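Cytochrome C-type biogenesis protein ccmF (Thermus thermophilus, PDB 6ZMQ) is a membrane-embedded heme lyase that binds heme b and probably handles heme for attachment to apocytochrome during cytochrome c maturation. Local coordinates at residues Tyr206-Met211 and Thr337-Gly342. Sequence-based numbering, arbitrary orientation.
Sequences YAVAAM and TGLGLG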
ATOM      1  N   TYR A 206     -10.810   8.170  16.337  1.00 38.41           N
ATOM      2  CA  TYR A 206     -10.831   9.525  16.884  1.00 33.73           C
ATOM      3  C   TYR A 206     -11.873  10.381  16.186  1.00 40.29           C
ATOM      4  O   TYR A 206     -12.651  11.078  16.856  1.00 46.14           O
ATOM      5  CB  TYR A 206      -9.445  10.157  16.760  1.00 34.55           C
ATOM      6  CG  TYR A 206      -8.517   9.976  17.952  1.00 34.78           C
ATOM      7  CD1 TYR A 206      -7.790   8.805  18.123  1.00 37.29           C
ATOM      8  CD2 TYR A 206      -8.331  10.998  18.872  1.00 40.15           C
ATOM      9  CE1 TYR A 206      -6.921   8.640  19.187  1.00 40.64           C
ATOM     10  CE2 TYR A 206      -7.461  10.844  19.938  1.00 39.45           C
ATOM     11  CZ  TYR A 206      -6.765   9.665  20.094  1.00 44.23           C
ATOM     12  OH  TYR A 206      -5.906   9.510  21.156  1.00 49.73           O
ATOM     13  N   ALA A 207     -12.009  10.196  14.858  1.00 33.93           N
ATOM     14  CA  ALA A 207     -12.975  10.961  14.080  1.00 36.28           C
ATOM     15  C   ALA A 207     -14.399  10.591  14.447  1.00 38.48           C
ATOM     16  O   ALA A 207     -15.224  11.479  14.697  1.00 60.30           O
ATOM     17  CB  ALA A 207     -12.753  10.733  12.603  1.00 49.56           C
ATOM     18  N   VAL A 208     -14.669   9.288  14.612  1.00 28.24           N
ATOM     19  CA  VAL A 208     -16.013   8.862  14.998  1.00 32.49           C
ATOM     20  C   VAL A 208     -16.230   9.168  16.468  1.00 40.90           C
ATOM     21  O   VAL A 208     -17.369   9.403  16.902  1.00 55.65           O
ATOM     22  CB  VAL A 208     -16.182   7.383  14.586  1.00 36.13           C
ATOM     23  CG1 VAL A 208     -17.510   6.784  15.035  1.00 36.05           C
ATOM     24  CG2 VAL A 208     -16.095   7.272  13.075  1.00 40.55           C
ATOM     25  N   ALA A 209     -15.139   9.332  17.210  1.00 40.91           N
ATOM     26  CA  ALA A 209     -15.230   9.906  18.532  1.00 42.32           C
ATOM     27  C   ALA A 209     -15.553  11.391  18.462  1.00 46.46           C
ATOM     28  O   ALA A 209     -16.498  11.841  19.125  1.00 56.71           O
ATOM     29  CB  ALA A 209     -13.919   9.653  19.247  1.00 44.38           C
ATOM     30  N   ALA A 210     -14.847  12.129  17.584  1.00 36.99           N
ATOM     31  CA  ALA A 210     -14.881  13.592  17.585  1.00 38.54           C
ATOM     32  C   ALA A 210     -16.251  14.126  17.196  1.00 45.03           C
ATOM     33  O   ALA A 210     -16.828  14.948  17.921  1.00 53.77           O
ATOM     34  CB  ALA A 210     -13.823  14.151  16.633  1.00 25.74           C
ATOM     35  N   MET A 211     -16.842  13.565  16.135  1.00 37.63           N
ATOM     36  CA  MET A 211     -18.183  13.926  15.694  1.00 38.10           C
ATOM     37  C   MET A 211     -19.270  13.510  16.673  1.00 41.99           C
ATOM     38  O   MET A 211     -20.396  14.013  16.571  1.00 53.35           O
ATOM     39  CB  MET A 211     -18.494  13.285  14.338  1.00 39.87           C
ATOM     40  CG  MET A 211     -17.748  13.895  13.174  1.00 41.30           C
ATOM     41  SD  MET A 211     -17.667  12.838  11.706  1.00 61.43           S
ATOM     42  CE  MET A 211     -17.570  11.176  12.388  1.00 63.16           C
ATOM     43  N   THR A 337     -18.330   2.880   6.657  1.00 45.15           N
ATOM     44  CA  THR A 337     -18.703   4.062   5.868  1.00 46.16           C
ATOM     45  C   THR A 337     -20.002   4.704   6.346  1.00 62.52           C
ATOM     46  O   THR A 337     -20.078   5.942   6.440  1.00 75.45           O
ATOM     47  CB  THR A 337     -18.810   3.732   4.369  1.00 41.97           C
ATOM     48  OG1 THR A 337     -19.348   2.417   4.177  1.00 54.17           O
ATOM     49  CG2 THR A 337     -17.501   3.929   3.629  1.00 38.00           C
ATOM     50  N   GLY A 338     -21.010   3.885   6.691  1.00 57.91           N
ATOM     51  CA  GLY A 338     -22.280   4.424   7.140  1.00 47.06           C
ATOM     52  C   GLY A 338     -22.175   5.127   8.476  1.00 45.93           C
ATOM     53  O   GLY A 338     -22.769   6.183   8.673  1.00 57.80           O
ATOM     54  N   LEU A 339     -21.362   4.580   9.386  1.00 39.28           N
ATOM     55  CA  LEU A 339     -21.197   5.173  10.711  1.00 32.78           C
ATOM     56  C   LEU A 339     -20.464   6.510  10.652  1.00 44.07           C
ATOM     57  O   LEU A 339     -20.957   7.512  11.204  1.00 65.93           O
ATOM     58  CB  LEU A 339     -20.462   4.183  11.616  1.00 37.87           C
ATOM     59  CG  LEU A 339     -19.756   4.688  12.871  1.00 49.43           C
ATOM     60  CD1 LEU A 339     -20.786   5.133  13.894  1.00 56.92           C
ATOM     61  CD2 LEU A 339     -18.827   3.625  13.450  1.00 59.21           C
ATOM     62  N   GLY A 340     -19.316   6.550   9.957  1.00 43.17           N
ATOM     63  CA  GLY A 340     -18.556   7.793   9.872  1.00 45.25           C
ATOM     64  C   GLY A 340     -19.277   8.894   9.109  1.00 47.96           C
ATOM     65  O   GLY A 340     -19.351  10.044   9.563  1.00 51.93           O
ATOM     66  N   LEU A 341     -19.876   8.550   7.965  1.00 45.91           N
ATOM     67  CA  LEU A 341     -20.563   9.588   7.206  1.00 44.06           C
ATOM     68  C   LEU A 341     -21.946   9.904   7.764  1.00 50.61           C
ATOM     69  O   LEU A 341     -22.449  11.001   7.522  1.00 54.22           O
ATOM     70  CB  LEU A 341     -20.605   9.194   5.726  1.00 36.95           C
ATOM     71  CG  LEU A 341     -19.211   8.959   5.114  1.00 35.80           C
ATOM     72  CD1 LEU A 341     -19.282   8.844   3.609  1.00 36.83           C
ATOM     73  CD2 LEU A 341     -18.218  10.077   5.479  1.00 39.73           C
ATOM     74  N   GLY A 342     -22.529   9.020   8.581  1.00 51.00           N
ATOM     75  CA  GLY A 342     -23.736   9.388   9.304  1.00 55.91           C
ATOM     76  C   GLY A 342     -23.467  10.393  10.407  1.00 59.99           C
ATOM     77  O   GLY A 342     -24.209  11.374  10.566  1.00 52.73           O
TER
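Val208 puts one methyl group on Leu339 and the other on the bare backbone of Gly340. Its CG1 lies 3.8 Å from Leu339 CG and reaches the two methyls of that leucine at similar range, meeting the fork of the branch as a whole. CG2 turns to the glycine, 4.1 Å from Gly340 CA. With CG1 anti to the backbone N (chi1 175°) and CG2 anti to the carbonyl carbon, the two methyls diverge and spread over the successive residues Leu339 and Gly340. The CB of Leu339 does not aim directly at the valine; with CG anti to the backbone N (chi1 160°), the branched end comes nearer to it.

This is a crossing of two helices, 185-213 and 325-345, both predicted to span the membrane, whose segments here run in broadly the same direction at 40°, with axes 9.6 Å apart. Val208 CA and Gly340 CA are the nearest such pair, 5.8 Å from each other, with no side chain on the glycine between them. The pairing brings the cytochrome c assembly region of the chain against the CcmF C-terminal region.

One turn further along, Met211 bends at chi3 and brings its methyl CE to 3.5 Å from Gly340 O, an apolar group resting on a carbonyl oxygen. The same thioether chain also touches Leu343 and Leu344 of helix 325-345, and Phe292 of helix 288-307. Leu339, partly exposed, also touches a bound phosphatidylethanolamine.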